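Long-range contact in porin (Pseudomonas aeruginosa, PDB 3T24), which forms an outer-membrane beta-barrel channel of the OprD family that probably lets small carboxylate-bearing solutes cross the outer membrane: residues Q180-R184 with S251-D255. Residues are numbered along the deposited sequence; the frame is centred on the assembly and turned at random.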
loop_
_atom_site.group_PDB
_atom_site.type_symbol
_atom_site.label_atom_id
_atom_site.label_comp_id
_atom_site.label_asym_id
_atom_site.label_seq_id
_atom_site.Cartn_x
_atom_site.Cartn_y
_atom_site.Cartn_z
ATOM N N GLN A 180 1.926 -10.129 -18.054
ATOM C CA GLN A 180 1.387 -11.113 -18.945
ATOM C C GLN A 180 -0.042 -11.533 -18.497
ATOM O O GLN A 180 -0.555 -12.629 -18.784
ATOM C CB GLN A 180 2.415 -12.211 -18.951
ATOM C CG GLN A 180 1.914 -13.537 -18.795
ATOM C CD GLN A 180 1.507 -14.073 -20.093
ATOM O OE1 GLN A 180 1.371 -13.335 -21.069
ATOM N NE2 GLN A 180 1.279 -15.359 -20.127
ATOM N N ILE A 181 -0.690 -10.613 -17.787
ATOM C CA ILE A 181 -2.088 -10.775 -17.424
ATOM C C ILE A 181 -3.004 -10.364 -18.572
ATOM O O ILE A 181 -2.923 -9.266 -19.110
ATOM C CB ILE A 181 -2.437 -9.976 -16.182
ATOM C CG1 ILE A 181 -1.761 -10.616 -14.967
ATOM C CG2 ILE A 181 -3.935 -9.902 -16.027
ATOM C CD1 ILE A 181 -1.693 -9.726 -13.790
ATOM N N VAL A 182 -3.865 -11.278 -18.964
ATOM C CA VAL A 182 -4.691 -11.060 -20.128
ATOM C C VAL A 182 -6.143 -11.256 -19.743
ATOM O O VAL A 182 -6.519 -12.242 -19.118
ATOM C CB VAL A 182 -4.301 -12.025 -21.315
ATOM C CG1 VAL A 182 -5.326 -11.949 -22.412
ATOM C CG2 VAL A 182 -2.923 -11.658 -21.864
ATOM N N VAL A 183 -6.964 -10.324 -20.177
ATOM C CA VAL A 183 -8.319 -10.228 -19.693
ATOM C C VAL A 183 -9.249 -10.034 -20.879
ATOM O O VAL A 183 -8.868 -9.405 -21.876
ATOM C CB VAL A 183 -8.364 -9.034 -18.678
ATOM C CG1 VAL A 183 -9.464 -8.047 -18.981
ATOM C CG2 VAL A 183 -8.393 -9.539 -17.242
ATOM N N ARG A 184 -10.452 -10.598 -20.791
ATOM C CA ARG A 184 -11.491 -10.349 -21.783
ATOM C C ARG A 184 -11.624 -8.845 -22.069
ATOM O O ARG A 184 -11.573 -8.026 -21.160
ATOM C CB ARG A 184 -12.824 -10.924 -21.296
ATOM C CG ARG A 184 -13.915 -10.948 -22.354
ATOM C CD ARG A 184 -14.927 -12.063 -22.093
ATOM N NE ARG A 184 -15.830 -11.742 -20.990
ATOM C CZ ARG A 184 -17.089 -11.346 -21.144
ATOM N NH1 ARG A 184 -17.605 -11.228 -22.363
ATOM N NH2 ARG A 184 -17.837 -11.077 -20.079
ATOM N N SER A 251 -12.641 -15.084 -16.741
ATOM C CA SER A 251 -12.498 -14.146 -17.841
ATOM C C SER A 251 -11.116 -13.528 -17.917
ATOM O O SER A 251 -10.938 -12.547 -18.621
ATOM C CB SER A 251 -13.576 -13.059 -17.782
ATOM O OG SER A 251 -14.880 -13.611 -17.944
ATOM N N SER A 252 -10.148 -14.124 -17.211
ATOM C CA SER A 252 -8.733 -13.760 -17.352
ATOM C C SER A 252 -7.875 -15.007 -17.511
ATOM O O SER A 252 -8.398 -16.098 -17.591
ATOM C CB SER A 252 -8.238 -12.992 -16.132
ATOM O OG SER A 252 -8.127 -13.858 -15.023
ATOM N N ASN A 253 -6.553 -14.837 -17.523
ATOM C CA ASN A 253 -5.635 -15.975 -17.596
ATOM C C ASN A 253 -4.773 -16.016 -16.345
ATOM O O ASN A 253 -3.750 -16.703 -16.307
ATOM C CB ASN A 253 -4.720 -15.884 -18.827
ATOM C CG ASN A 253 -3.720 -14.728 -18.720
ATOM O OD1 ASN A 253 -3.952 -13.751 -17.978
ATOM N ND2 ASN A 253 -2.615 -14.820 -19.466
ATOM N N VAL A 254 -5.179 -15.256 -15.334
ATOM C CA VAL A 254 -4.413 -15.178 -14.102
ATOM C C VAL A 254 -4.024 -16.564 -13.583
ATOM O O VAL A 254 -4.859 -17.454 -13.451
ATOM C CB VAL A 254 -5.169 -14.381 -12.997
ATOM C CG1 VAL A 254 -4.552 -14.652 -11.616
ATOM C CG2 VAL A 254 -5.174 -12.875 -13.327
ATOM N N ASP A 255 -2.747 -16.729 -13.277
ATOM C CA ASP A 255 -2.230 -17.997 -12.770
ATOM C C ASP A 255 -0.860 -17.745 -12.144
ATOM O O ASP A 255 0.158 -17.660 -12.847
ATOM C CB ASP A 255 -2.123 -19.015 -13.900
ATOM C CG ASP A 255 -1.258 -20.201 -13.526
ATOM O OD1 ASP A 255 -1.456 -20.737 -12.413
ATOM O OD2 ASP A 255 -0.363 -20.573 -14.328
#
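With chi1 of 68°, Asn253 sets CG between its own backbone N and carbonyl carbon, and the small chi2 of -23° then lays its amide along the backbone of Gln180-Val182. The motif is a single antiparallel beta bridge between two loops of the OprD-family barrel: 180-184 comes from the connection between strands 150-161 and 192-200, while the loop segment 251-255 leads into strand 255-267. Val183 and Ser252 form a non-hydrogen-bonded pair, Val183 CA lying 4.3 Å from Ser252 CA, flanked by a nearly straight bond from Arg184 N to Ser251 O (3.0 Å, 174°) and a weak one from Asn253 N to Val182 O. Beyond the bridge the Asn253 side chain takes over the pairing, and asparagine suits the place because one amide both accepts and donates. Asn253 OD1 accepts from Val182 N at 2.7 Å, the donor standing above the carbonyl plane. Asn253 ND2 donates to Gln180 O at 3.1 Å, with that oxygen close to the amide plane. These two bonds fix the rotation of the amide.

Serine suits position 252 through its hydroxyl: OG closes an ST turn by accepting from Val254 N and also bonds to Phe217 O, which ties the turn to a third loop. Ser252 CB touches Val183 CG2 at 3.6 Å. Branched Ile181 and Val254 supply a modest apolar contact, while Gln180 turns NE2 to the carbonyl of Asp282. At the exposed end the poorly ordered side chain of Arg184, bent at chi3, passes Ser251 and comes within about 4 Å (nearest atoms) of a sulfate probably taken from the crystallisation liquor, with Arg184 NE 3.7 Å from Ser251 OG.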